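Local atomic coordinates of glutathione transferase lambda1 (Populus trichocarpa, PDB entry 4PQH), a protein that binds glutathione and, as a Lambda-class member of the glutathione transferase superfamily, probably transfers it to or from small molecules in plant detoxification. Residues L30-T35 and R41-R46; V58-Q63 and N77-L82; E117-L122 and S169-A174. All coordinates share one frame; numbering follows the deposited sequence.

Interaction 1: residues L30-T35 and R41-R46; sequences LYISYT and RVWITR
Trp43 is the broad surface on which strand 28-32 and the loop after it rest against helix 37-48. Its CG stands anti to the backbone N (chi1 -178°), which swings the indole away from the helix toward Ile32 and Tyr34. The CD1 methyl of Ile32 sits over one face of the indole, 4.0 Å from Trp43 CE3 and displaced toward the rim. To get there, Ile32 places CG1 between its own N and carbonyl carbon (chi1 68°) and then runs out extended to CD1. Tyr34 meets the far end of the same indole with the edge of its ring: CD1 of Tyr34 lies 3.7 Å from CH2 of Trp43. The two ring planes are inclined at 52°, so the pair is oblique, neither stacked nor T-shaped. Beyond the ring, the Tyr34 hydroxyl is hydrogen-bonded to the carbonyl of Pro11.

Further back along the strand, Leu30 divides its two methyls. CD1 packs on CG1 of Val42 at 3.6 Å, while CD2 lies over the helix backbone, 3.9 Å from N of Trp43. The same CD2 brushes the aliphatic part of Arg46 at CD, 4.4 Å away; the charged end of that arginine goes on to a salt bridge with Glu8 and a hydrogen bond to the carbonyl of Ile55. A leucine in place of Trp43 would probably leave the Tyr34 ring edge without its partner and open a gap beneath Ile32 CD1.

These elements begin the beta-alpha-beta unit of the thioredoxin-like N-terminal domain, completed by strand 55-59. No hydrogen bond crosses between strand and helix here, so their fit depends on the shapes of apolar groups, with polar ends directed to partners elsewhere.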
loop_
_atom_site.group_PDB
_atom_site.type_symbol
_atom_site.label_atom_id
_atom_site.label_comp_id
_atom_site.label_asym_id
_atom_site.label_seq_id
_atom_site.Cartn_x
_atom_site.Cartn_y
_atom_site.Cartn_z
ATOM N N LEU A 30 -2.307 -7.904 -11.627
ATOM C CA LEU A 30 -1.939 -7.631 -10.251
ATOM C C LEU A 30 -2.817 -8.483 -9.343
ATOM O O LEU A 30 -4.026 -8.262 -9.244
ATOM C CB LEU A 30 -2.133 -6.150 -9.940
ATOM C CG LEU A 30 -1.975 -5.741 -8.477
ATOM C CD1 LEU A 30 -0.585 -6.073 -7.956
ATOM C CD2 LEU A 30 -2.295 -4.267 -8.291
ATOM N N TYR A 31 -2.211 -9.468 -8.689
ATOM C CA TYR A 31 -2.966 -10.368 -7.823
ATOM C C TYR A 31 -3.073 -9.772 -6.433
ATOM O O TYR A 31 -2.064 -9.431 -5.812
ATOM C CB TYR A 31 -2.325 -11.756 -7.777
ATOM C CG TYR A 31 -2.331 -12.437 -9.125
ATOM C CD1 TYR A 31 -1.353 -12.152 -10.072
ATOM C CD2 TYR A 31 -3.328 -13.346 -9.467
ATOM C CE1 TYR A 31 -1.358 -12.747 -11.307
ATOM C CE2 TYR A 31 -3.336 -13.960 -10.718
ATOM C CZ TYR A 31 -2.342 -13.655 -11.630
ATOM O OH TYR A 31 -2.327 -14.240 -12.876
ATOM N N ILE A 32 -4.306 -9.623 -5.959
ATOM C CA ILE A 32 -4.564 -8.958 -4.698
ATOM C C ILE A 32 -5.606 -9.704 -3.879
ATOM O O ILE A 32 -6.248 -10.643 -4.347
ATOM C CB ILE A 32 -5.103 -7.511 -4.904
ATOM C CG1 ILE A 32 -6.506 -7.540 -5.518
ATOM C CG2 ILE A 32 -4.167 -6.677 -5.769
ATOM C CD1 ILE A 32 -7.189 -6.176 -5.536
ATOM N N SER A 33 -5.746 -9.269 -2.637
ATOM C CA SER A 33 -6.947 -9.500 -1.859
ATOM C C SER A 33 -7.509 -8.110 -1.633
ATOM O O SER A 33 -6.745 -7.181 -1.367
ATOM C CB SER A 33 -6.609 -10.159 -0.522
ATOM O OG SER A 33 -7.675 -10.016 0.398
ATOM N N TYR A 34 -8.824 -7.953 -1.759
ATOM C CA TYR A 34 -9.442 -6.630 -1.638
ATOM C C TYR A 34 -9.206 -5.955 -0.283
ATOM O O TYR A 34 -9.308 -4.731 -0.172
ATOM C CB TYR A 34 -10.944 -6.695 -1.937
ATOM C CG TYR A 34 -11.305 -6.660 -3.410
ATOM C CD1 TYR A 34 -10.800 -5.678 -4.256
ATOM C CD2 TYR A 34 -12.153 -7.614 -3.955
ATOM C CE1 TYR A 34 -11.137 -5.648 -5.597
ATOM C CE2 TYR A 34 -12.492 -7.595 -5.295
ATOM C CZ TYR A 34 -11.982 -6.609 -6.112
ATOM O OH TYR A 34 -12.325 -6.593 -7.443
ATOM N N THR A 35 -8.890 -6.741 0.744
ATOM C CA THR A 35 -8.692 -6.184 2.079
ATOM C C THR A 35 -7.251 -6.230 2.586
ATOM O O THR A 35 -6.986 -5.849 3.725
ATOM C CB THR A 35 -9.585 -6.887 3.111
ATOM O OG1 THR A 35 -9.315 -8.293 3.083
ATOM C CG2 THR A 35 -11.053 -6.637 2.801
ATOM N N ARG A 41 -1.226 -1.163 -1.270
ATOM C CA ARG A 41 -0.099 -0.314 -1.685
ATOM C C ARG A 41 0.076 -0.327 -3.190
ATOM O O ARG A 41 0.265 0.718 -3.821
ATOM C CB ARG A 41 1.205 -0.827 -1.077
ATOM C CG ARG A 41 1.378 -0.579 0.410
ATOM C CD ARG A 41 2.712 -1.161 0.870
ATOM N NE ARG A 41 3.104 -0.721 2.210
ATOM C CZ ARG A 41 3.941 -1.380 3.006
ATOM N NH1 ARG A 41 4.468 -2.537 2.621
ATOM N NH2 ARG A 41 4.250 -0.875 4.191
ATOM N N VAL A 42 0.009 -1.515 -3.766
ATOM C CA VAL A 42 0.304 -1.686 -5.181
ATOM C C VAL A 42 -0.884 -1.250 -6.033
ATOM O O VAL A 42 -0.726 -0.642 -7.095
ATOM C CB VAL A 42 0.706 -3.154 -5.490
ATOM C CG1 VAL A 42 1.291 -3.249 -6.881
ATOM C CG2 VAL A 42 1.742 -3.640 -4.473
ATOM N N TRP A 43 -2.080 -1.537 -5.542
ATOM C CA TRP A 43 -3.310 -1.100 -6.182
ATOM C C TRP A 43 -3.360 0.440 -6.253
ATOM O O TRP A 43 -3.710 1.020 -7.294
ATOM C CB TRP A 43 -4.483 -1.666 -5.391
ATOM C CG TRP A 43 -5.852 -1.381 -5.912
ATOM C CD1 TRP A 43 -6.199 -0.723 -7.059
ATOM C CD2 TRP A 43 -7.078 -1.760 -5.279
ATOM N NE1 TRP A 43 -7.574 -0.674 -7.174
ATOM C CE2 TRP A 43 -8.132 -1.303 -6.091
ATOM C CE3 TRP A 43 -7.382 -2.454 -4.103
ATOM C CZ2 TRP A 43 -9.473 -1.506 -5.758
ATOM C CZ3 TRP A 43 -8.714 -2.653 -3.772
ATOM C CH2 TRP A 43 -9.741 -2.182 -4.598
ATOM N N ILE A 44 -3.007 1.108 -5.155
ATOM C CA ILE A 44 -2.940 2.574 -5.141
ATOM C C ILE A 44 -1.938 3.067 -6.176
ATOM O O ILE A 44 -2.208 4.031 -6.896
ATOM C CB ILE A 44 -2.541 3.130 -3.755
ATOM C CG1 ILE A 44 -3.598 2.803 -2.701
ATOM C CG2 ILE A 44 -2.354 4.646 -3.851
ATOM C CD1 ILE A 44 -3.054 2.864 -1.286
ATOM N N THR A 45 -0.783 2.421 -6.263
ATOM C CA THR A 45 0.243 2.827 -7.227
ATOM C C THR A 45 -0.276 2.753 -8.658
ATOM O O THR A 45 -0.145 3.703 -9.432
ATOM C CB THR A 45 1.529 2.008 -7.054
ATOM O OG1 THR A 45 2.009 2.187 -5.717
ATOM C CG2 THR A 45 2.606 2.493 -8.026
ATOM N N ARG A 46 -0.899 1.636 -9.000
ATOM C CA ARG A 46 -1.579 1.464 -10.275
ATOM C C ARG A 46 -2.539 2.609 -10.574
ATOM O O ARG A 46 -2.464 3.232 -11.635
ATOM C CB ARG A 46 -2.326 0.125 -10.269
ATOM C CG ARG A 46 -3.423 -0.049 -11.322
ATOM C CD ARG A 46 -4.248 -1.287 -10.951
ATOM N NE ARG A 46 -5.251 -1.714 -11.925
ATOM C CZ ARG A 46 -6.549 -1.422 -11.844
ATOM N NH1 ARG A 46 -7.003 -0.652 -10.862
ATOM N NH2 ARG A 46 -7.394 -1.887 -12.753
#

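Interaction 2: residues V58-Q63 and N77-L82; sequences VPIDLQ and NKVPSL. With GSH (glutathione), chain C.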
loop_
_atom_site.group_PDB
_atom_site.type_symbol
_atom_site.label_atom_id
_atom_site.label_comp_id
_atom_site.label_asym_id
_atom_site.label_seq_id
_atom_site.Cartn_x
_atom_site.Cartn_y
_atom_site.Cartn_z
ATOM N N VAL A 58 -6.669 -9.046 -10.218
ATOM C CA VAL A 58 -7.121 -10.413 -9.979
ATOM C C VAL A 58 -7.244 -10.633 -8.476
ATOM O O VAL A 58 -6.265 -10.973 -7.804
ATOM C CB VAL A 58 -6.174 -11.467 -10.591
ATOM C CG1 VAL A 58 -6.734 -12.872 -10.374
ATOM C CG2 VAL A 58 -5.978 -11.213 -12.071
ATOM N N PRO A 59 -8.445 -10.404 -7.934
ATOM C CA PRO A 59 -8.651 -10.572 -6.494
ATOM C C PRO A 59 -8.928 -12.020 -6.130
ATOM O O PRO A 59 -9.710 -12.700 -6.800
ATOM C CB PRO A 59 -9.872 -9.698 -6.212
ATOM C CG PRO A 59 -10.625 -9.677 -7.505
ATOM C CD PRO A 59 -9.631 -9.851 -8.615
ATOM N N ILE A 60 -8.270 -12.481 -5.073
ATOM C CA ILE A 60 -8.497 -13.827 -4.576
ATOM C C ILE A 60 -8.944 -13.770 -3.123
ATOM O O ILE A 60 -8.732 -12.774 -2.426
ATOM C CB ILE A 60 -7.244 -14.730 -4.745
ATOM C CG1 ILE A 60 -6.091 -14.249 -3.859
ATOM C CG2 ILE A 60 -6.821 -14.806 -6.213
ATOM C CD1 ILE A 60 -4.879 -15.169 -3.890
ATOM N N ASP A 61 -9.584 -14.848 -2.679
ATOM C CA ASP A 61 -10.097 -14.972 -1.321
ATOM C C ASP A 61 -9.062 -15.765 -0.544
ATOM O O ASP A 61 -8.895 -16.947 -0.789
ATOM C CB ASP A 61 -11.416 -15.745 -1.378
ATOM C CG ASP A 61 -12.091 -15.893 -0.022
ATOM O OD1 ASP A 61 -11.438 -15.698 1.025
ATOM O OD2 ASP A 61 -13.295 -16.223 -0.013
ATOM N N LEU A 62 -8.358 -15.130 0.385
ATOM C CA LEU A 62 -7.279 -15.821 1.096
ATOM C C LEU A 62 -7.744 -16.931 2.046
ATOM O O LEU A 62 -6.948 -17.779 2.442
ATOM C CB LEU A 62 -6.398 -14.826 1.850
ATOM C CG LEU A 62 -5.708 -13.749 1.007
ATOM C CD1 LEU A 62 -4.883 -12.865 1.915
ATOM C CD2 LEU A 62 -4.838 -14.366 -0.074
ATOM N N GLN A 63 -9.021 -16.926 2.408
ATOM C CA GLN A 63 -9.556 -17.975 3.275
ATOM C C GLN A 63 -10.042 -19.171 2.471
ATOM O O GLN A 63 -10.184 -20.273 2.998
ATOM C CB GLN A 63 -10.691 -17.436 4.144
ATOM C CG GLN A 63 -10.293 -16.267 5.022
ATOM C CD GLN A 63 -9.009 -16.523 5.791
ATOM O OE1 GLN A 63 -8.813 -17.597 6.360
ATOM N NE2 GLN A 63 -8.123 -15.533 5.805
ATOM N N ASN A 77 2.859 -17.939 -2.331
ATOM C CA ASN A 77 1.463 -18.033 -1.914
ATOM C C ASN A 77 1.027 -16.891 -1.002
ATOM O O ASN A 77 0.369 -17.105 0.021
ATOM C CB ASN A 77 1.199 -19.390 -1.250
ATOM C CG ASN A 77 -0.274 -19.744 -1.200
ATOM O OD1 ASN A 77 -1.071 -19.265 -2.001
ATOM N ND2 ASN A 77 -0.641 -20.598 -0.254
ATOM N N LYS A 78 1.421 -15.679 -1.376
ATOM C CA LYS A 78 0.969 -14.470 -0.701
ATOM C C LYS A 78 0.561 -13.439 -1.738
ATOM O O LYS A 78 0.955 -13.548 -2.901
ATOM C CB LYS A 78 2.073 -13.896 0.189
ATOM C CG LYS A 78 2.476 -14.807 1.344
ATOM C CD LYS A 78 3.509 -14.151 2.246
ATOM C CE LYS A 78 3.842 -15.038 3.438
ATOM N NZ LYS A 78 4.915 -14.444 4.287
ATOM N N VAL A 79 -0.247 -12.466 -1.319
ATOM C CA VAL A 79 -0.545 -11.297 -2.154
ATOM C C VAL A 79 0.097 -10.068 -1.527
ATOM O O VAL A 79 0.238 -10.001 -0.313
ATOM C CB VAL A 79 -2.069 -11.066 -2.327
ATOM C CG1 VAL A 79 -2.683 -12.173 -3.172
ATOM C CG2 VAL A 79 -2.769 -10.949 -0.972
ATOM N N PRO A 80 0.490 -9.076 -2.347
ATOM C CA PRO A 80 0.344 -8.998 -3.804
ATOM C C PRO A 80 1.456 -9.692 -4.572
ATOM O O PRO A 80 2.554 -9.903 -4.060
ATOM C CB PRO A 80 0.439 -7.496 -4.073
ATOM C CG PRO A 80 1.374 -7.014 -3.013
ATOM C CD PRO A 80 1.033 -7.827 -1.784
ATOM N N SER A 81 1.151 -10.026 -5.816
ATOM C CA SER A 81 2.171 -10.372 -6.788
ATOM C C SER A 81 1.782 -9.736 -8.120
ATOM O O SER A 81 0.598 -9.486 -8.380
ATOM C CB SER A 81 2.349 -11.887 -6.908
ATOM O OG SER A 81 1.221 -12.509 -7.493
ATOM N N LEU A 82 2.785 -9.468 -8.947
ATOM C CA LEU A 82 2.579 -8.801 -10.221
ATOM C C LEU A 82 3.127 -9.675 -11.330
ATOM O O LEU A 82 4.307 -10.036 -11.317
ATOM C CB LEU A 82 3.288 -7.447 -10.240
ATOM C CG LEU A 82 3.136 -6.642 -11.535
ATOM C CD1 LEU A 82 1.702 -6.151 -11.699
ATOM C CD2 LEU A 82 4.122 -5.487 -11.565
HETATM N N1 GSH C . 6.080 -8.808 2.784
HETATM C CA1 GSH C . 4.909 -9.040 1.959
HETATM C C1 GSH C . 4.687 -7.793 1.155
HETATM O O11 GSH C . 5.152 -6.712 1.576
HETATM O O12 GSH C . 4.068 -7.841 0.076
HETATM C CB1 GSH C . 3.690 -9.350 2.832
HETATM C CG1 GSH C . 2.494 -9.865 2.034
HETATM C CD1 GSH C . 1.452 -10.426 2.978
HETATM O OE1 GSH C . 1.801 -10.662 4.322
HETATM N N2 GSH C . 0.230 -10.686 2.505
HETATM C CA2 GSH C . -0.687 -11.455 3.339
HETATM C C2 GSH C . -0.978 -12.796 2.742
HETATM O O2 GSH C . -0.939 -12.973 1.351
HETATM C CB2 GSH C . -2.018 -10.743 3.525
HETATM S SG2 GSH C . -1.958 -9.324 4.651
HETATM N N3 GSH C . -1.280 -13.794 3.568
HETATM C CA3 GSH C . -1.645 -15.085 3.016
HETATM C C3 GSH C . -0.770 -16.190 3.552
HETATM O O31 GSH C . -1.021 -17.383 3.276
HETATM O O32 GSH C . 0.222 -15.928 4.268
#
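Val79 points its two methyls at two different residues of the 58-63 segment, one branch for each. CG1 goes to Ile60, whose CD1 is 3.8 Å away; the isoleucine and valine lie side by side, running opposite ways, and CG1 of Ile60 also lies against that methyl. CG2 goes to Leu62, which comes at it end-on, its CD1 4.1 Å from Val79 CG2. The valine torsion (chi1 -69°) aims the two branches, with CG1 beside the backbone N and CG2 between the N and the carbonyl carbon. Tyr69 of helix 67-73 packs on both Ile60 and Val79.

The peptide bond from Val79 to Pro80 is cis, the cis-proline turn familiar from thioredoxin-fold proteins, and it lies just before strand 81-84. In glutathione transferases this turn presents backbone groups to the tripeptide, and here Val79 does so twice. Its N donates to O2 of glutathione at 2.8 Å with a nearly straight bond (162°), and its O accepts from N2 of glutathione at 2.9 Å. Both bonds hold the cysteinyl residue of the ligand, its N-H and its C=O, which pairs with Val79 as one residue of an antiparallel strand would.

Leu62 serves the ligand as well as the valine: its CD1 comes within 3.9 Å of CB2 of glutathione, the carbon bearing the sulfur. Lys78 runs extended past CG, and its CB and CG lie alongside O2 of the ligand. Asp61 OD1 accepts from N of Gln63 at 3.0 Å, from above the carboxylate plane, an Asx turn that bends the chain round Leu62.

Interaction 3: residues E117-L122 and S169-A174; sequences EFAEDL and SLVDIA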
loop_
_atom_site.group_PDB
_atom_site.type_symbol
_atom_site.label_atom_id
_atom_site.label_comp_id
_atom_site.label_asym_id
_atom_site.label_seq_id
_atom_site.Cartn_x
_atom_site.Cartn_y
_atom_site.Cartn_z
ATOM N N GLU A 117 17.187 9.676 -0.147
ATOM C CA GLU A 117 17.811 9.137 1.065
ATOM C C GLU A 117 16.826 9.083 2.226
ATOM O O GLU A 117 16.764 8.096 2.957
ATOM C CB GLU A 117 19.033 9.971 1.465
ATOM C CG GLU A 117 19.621 9.601 2.821
ATOM C CD GLU A 117 20.725 10.541 3.261
ATOM O OE1 GLU A 117 21.257 11.281 2.408
ATOM O OE2 GLU A 117 21.057 10.546 4.463
ATOM N N PHE A 118 16.060 10.151 2.397
ATOM C CA PHE A 118 15.074 10.209 3.463
ATOM C C PHE A 118 13.996 9.169 3.211
ATOM O O PHE A 118 13.519 8.515 4.147
ATOM C CB PHE A 118 14.466 11.612 3.545
ATOM C CG PHE A 118 13.634 11.846 4.772
ATOM C CD1 PHE A 118 14.208 11.798 6.032
ATOM C CD2 PHE A 118 12.288 12.142 4.663
ATOM C CE1 PHE A 118 13.443 12.020 7.159
ATOM C CE2 PHE A 118 11.522 12.360 5.788
ATOM C CZ PHE A 118 12.099 12.308 7.033
ATOM N N ALA A 119 13.626 9.005 1.941
ATOM C CA ALA A 119 12.632 8.011 1.551
ATOM C C ALA A 119 13.070 6.621 1.972
ATOM O O ALA A 119 12.264 5.834 2.462
ATOM C CB ALA A 119 12.379 8.058 0.046
ATOM N N GLU A 120 14.345 6.313 1.782
ATOM C CA GLU A 120 14.836 5.002 2.163
ATOM C C GLU A 120 14.780 4.813 3.680
ATOM O O GLU A 120 14.447 3.727 4.150
ATOM C CB GLU A 120 16.229 4.752 1.582
ATOM C CG GLU A 120 16.239 4.723 0.053
ATOM C CD GLU A 120 15.266 3.699 -0.529
ATOM O OE1 GLU A 120 15.086 2.619 0.074
ATOM O OE2 GLU A 120 14.679 3.974 -1.594
ATOM N N ASP A 121 15.058 5.868 4.444
ATOM C CA ASP A 121 14.867 5.822 5.897
ATOM C C ASP A 121 13.419 5.477 6.255
ATOM O O ASP A 121 13.160 4.684 7.166
ATOM C CB ASP A 121 15.249 7.157 6.552
ATOM C CG ASP A 121 16.740 7.434 6.508
ATOM O OD1 ASP A 121 17.529 6.473 6.388
ATOM O OD2 ASP A 121 17.119 8.621 6.611
ATOM N N LEU A 122 12.472 6.066 5.530
ATOM C CA LEU A 122 11.054 5.864 5.818
ATOM C C LEU A 122 10.540 4.504 5.361
ATOM O O LEU A 122 9.722 3.885 6.042
ATOM C CB LEU A 122 10.224 6.989 5.202
ATOM C CG LEU A 122 10.471 8.350 5.853
ATOM C CD1 LEU A 122 9.613 9.404 5.176
ATOM C CD2 LEU A 122 10.198 8.288 7.348
ATOM N N SER A 169 4.402 10.949 -3.104
ATOM C CA SER A 169 5.323 9.918 -3.572
ATOM C C SER A 169 4.934 8.531 -3.106
ATOM O O SER A 169 3.981 8.343 -2.345
ATOM C CB SER A 169 6.741 10.205 -3.070
ATOM O OG SER A 169 6.891 9.809 -1.705
ATOM N N LEU A 170 5.718 7.564 -3.548
ATOM C CA LEU A 170 5.570 6.181 -3.119
ATOM C C LEU A 170 5.622 6.020 -1.618
ATOM O O LEU A 170 5.084 5.046 -1.095
ATOM C CB LEU A 170 6.663 5.316 -3.732
ATOM C CG LEU A 170 6.641 5.180 -5.249
ATOM C CD1 LEU A 170 7.860 4.407 -5.699
ATOM C CD2 LEU A 170 5.346 4.517 -5.727
ATOM N N VAL A 171 6.284 6.934 -0.915
ATOM C CA VAL A 171 6.365 6.807 0.540
ATOM C C VAL A 171 4.983 6.977 1.170
ATOM O O VAL A 171 4.602 6.238 2.084
ATOM C CB VAL A 171 7.358 7.811 1.181
ATOM C CG1 VAL A 171 7.454 7.568 2.690
ATOM C CG2 VAL A 171 8.733 7.699 0.548
ATOM N N ASP A 172 4.224 7.949 0.679
ATOM C CA ASP A 172 2.870 8.153 1.184
ATOM C C ASP A 172 2.006 6.935 0.877
ATOM O O ASP A 172 1.247 6.461 1.725
ATOM C CB ASP A 172 2.271 9.419 0.573
ATOM C CG ASP A 172 3.200 10.583 0.698
ATOM O OD1 ASP A 172 3.407 11.055 1.832
ATOM O OD2 ASP A 172 3.774 10.975 -0.340
ATOM N N ILE A 173 2.149 6.419 -0.333
ATOM C CA ILE A 173 1.429 5.226 -0.750
ATOM C C ILE A 173 1.754 4.001 0.134
ATOM O O ILE A 173 0.870 3.215 0.483
ATOM C CB ILE A 173 1.715 4.929 -2.220
ATOM C CG1 ILE A 173 1.141 6.061 -3.082
ATOM C CG2 ILE A 173 1.123 3.597 -2.628
ATOM C CD1 ILE A 173 1.523 5.972 -4.551
ATOM N N ALA A 174 3.017 3.857 0.510
ATOM C CA ALA A 174 3.430 2.739 1.350
ATOM C C ALA A 174 2.715 2.769 2.705
ATOM O O ALA A 174 2.304 1.731 3.229
ATOM C CB ALA A 174 4.930 2.761 1.539
#
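Val171 carries the contact of 169-174 with 117-122, lodging against Ala119 and Leu122 one turn apart. Ser169, just before the helix, prepares that position: its OG takes the N-H of Val171 at 3.0 Å, while its own N donates to OD2 of Asp172 at 2.8 Å, nearly along the C-O axis of that carboxylate. Leu170 turns the other way, onto helix 92-102 and Thr45.

Val171 then spreads its methyls across the neighbouring helix. With CG1 anti to the backbone N (chi1 -177°), that methyl meets Leu122, 3.8 Å from its CD1, the valine branch lying roughly perpendicular to the leucine side chain. CG2 drops onto CB of Ala119 at 3.7 Å, where the small alanine lets the helices come close: the CA atoms of Ala119 and Val171 are 6.5 Å apart. Asp172, besides closing the cap, gives OD1 to N of Phe164 and NE1 of Trp204. Ile173 packs on helix 37-48, and Ala174 O accepts from Arg41 NE.

Ser169 and Asp172 thus make a capping box, the N-capping box well known at the start of this core helix in the all-helical C-terminal domain of glutathione transferases.

From the N terminus, interaction 1 closes first: strand 28-32 runs through a short loop into helix 37-48, so that segment 30-35 meets segment 41-46 across five intervening residues. Interaction 2 opens after it, closing the excursion through helix 67-73 between 58-63 and 77-82. Interaction 3 closes the longest loop, bringing 117-122 to 169-174 across 46 residues. The three lie in series, with no nesting or crossing. Interactions 1 and 2 share a sheet, in which strand 28-32 lies between 55-59 and 81-84. Interaction 3 is in the helical domain and does not touch interaction 2; it borders interaction 1 where the first turn of helix 170-190 packs against helix 37-48 through Ile44, Thr45 and Ile173.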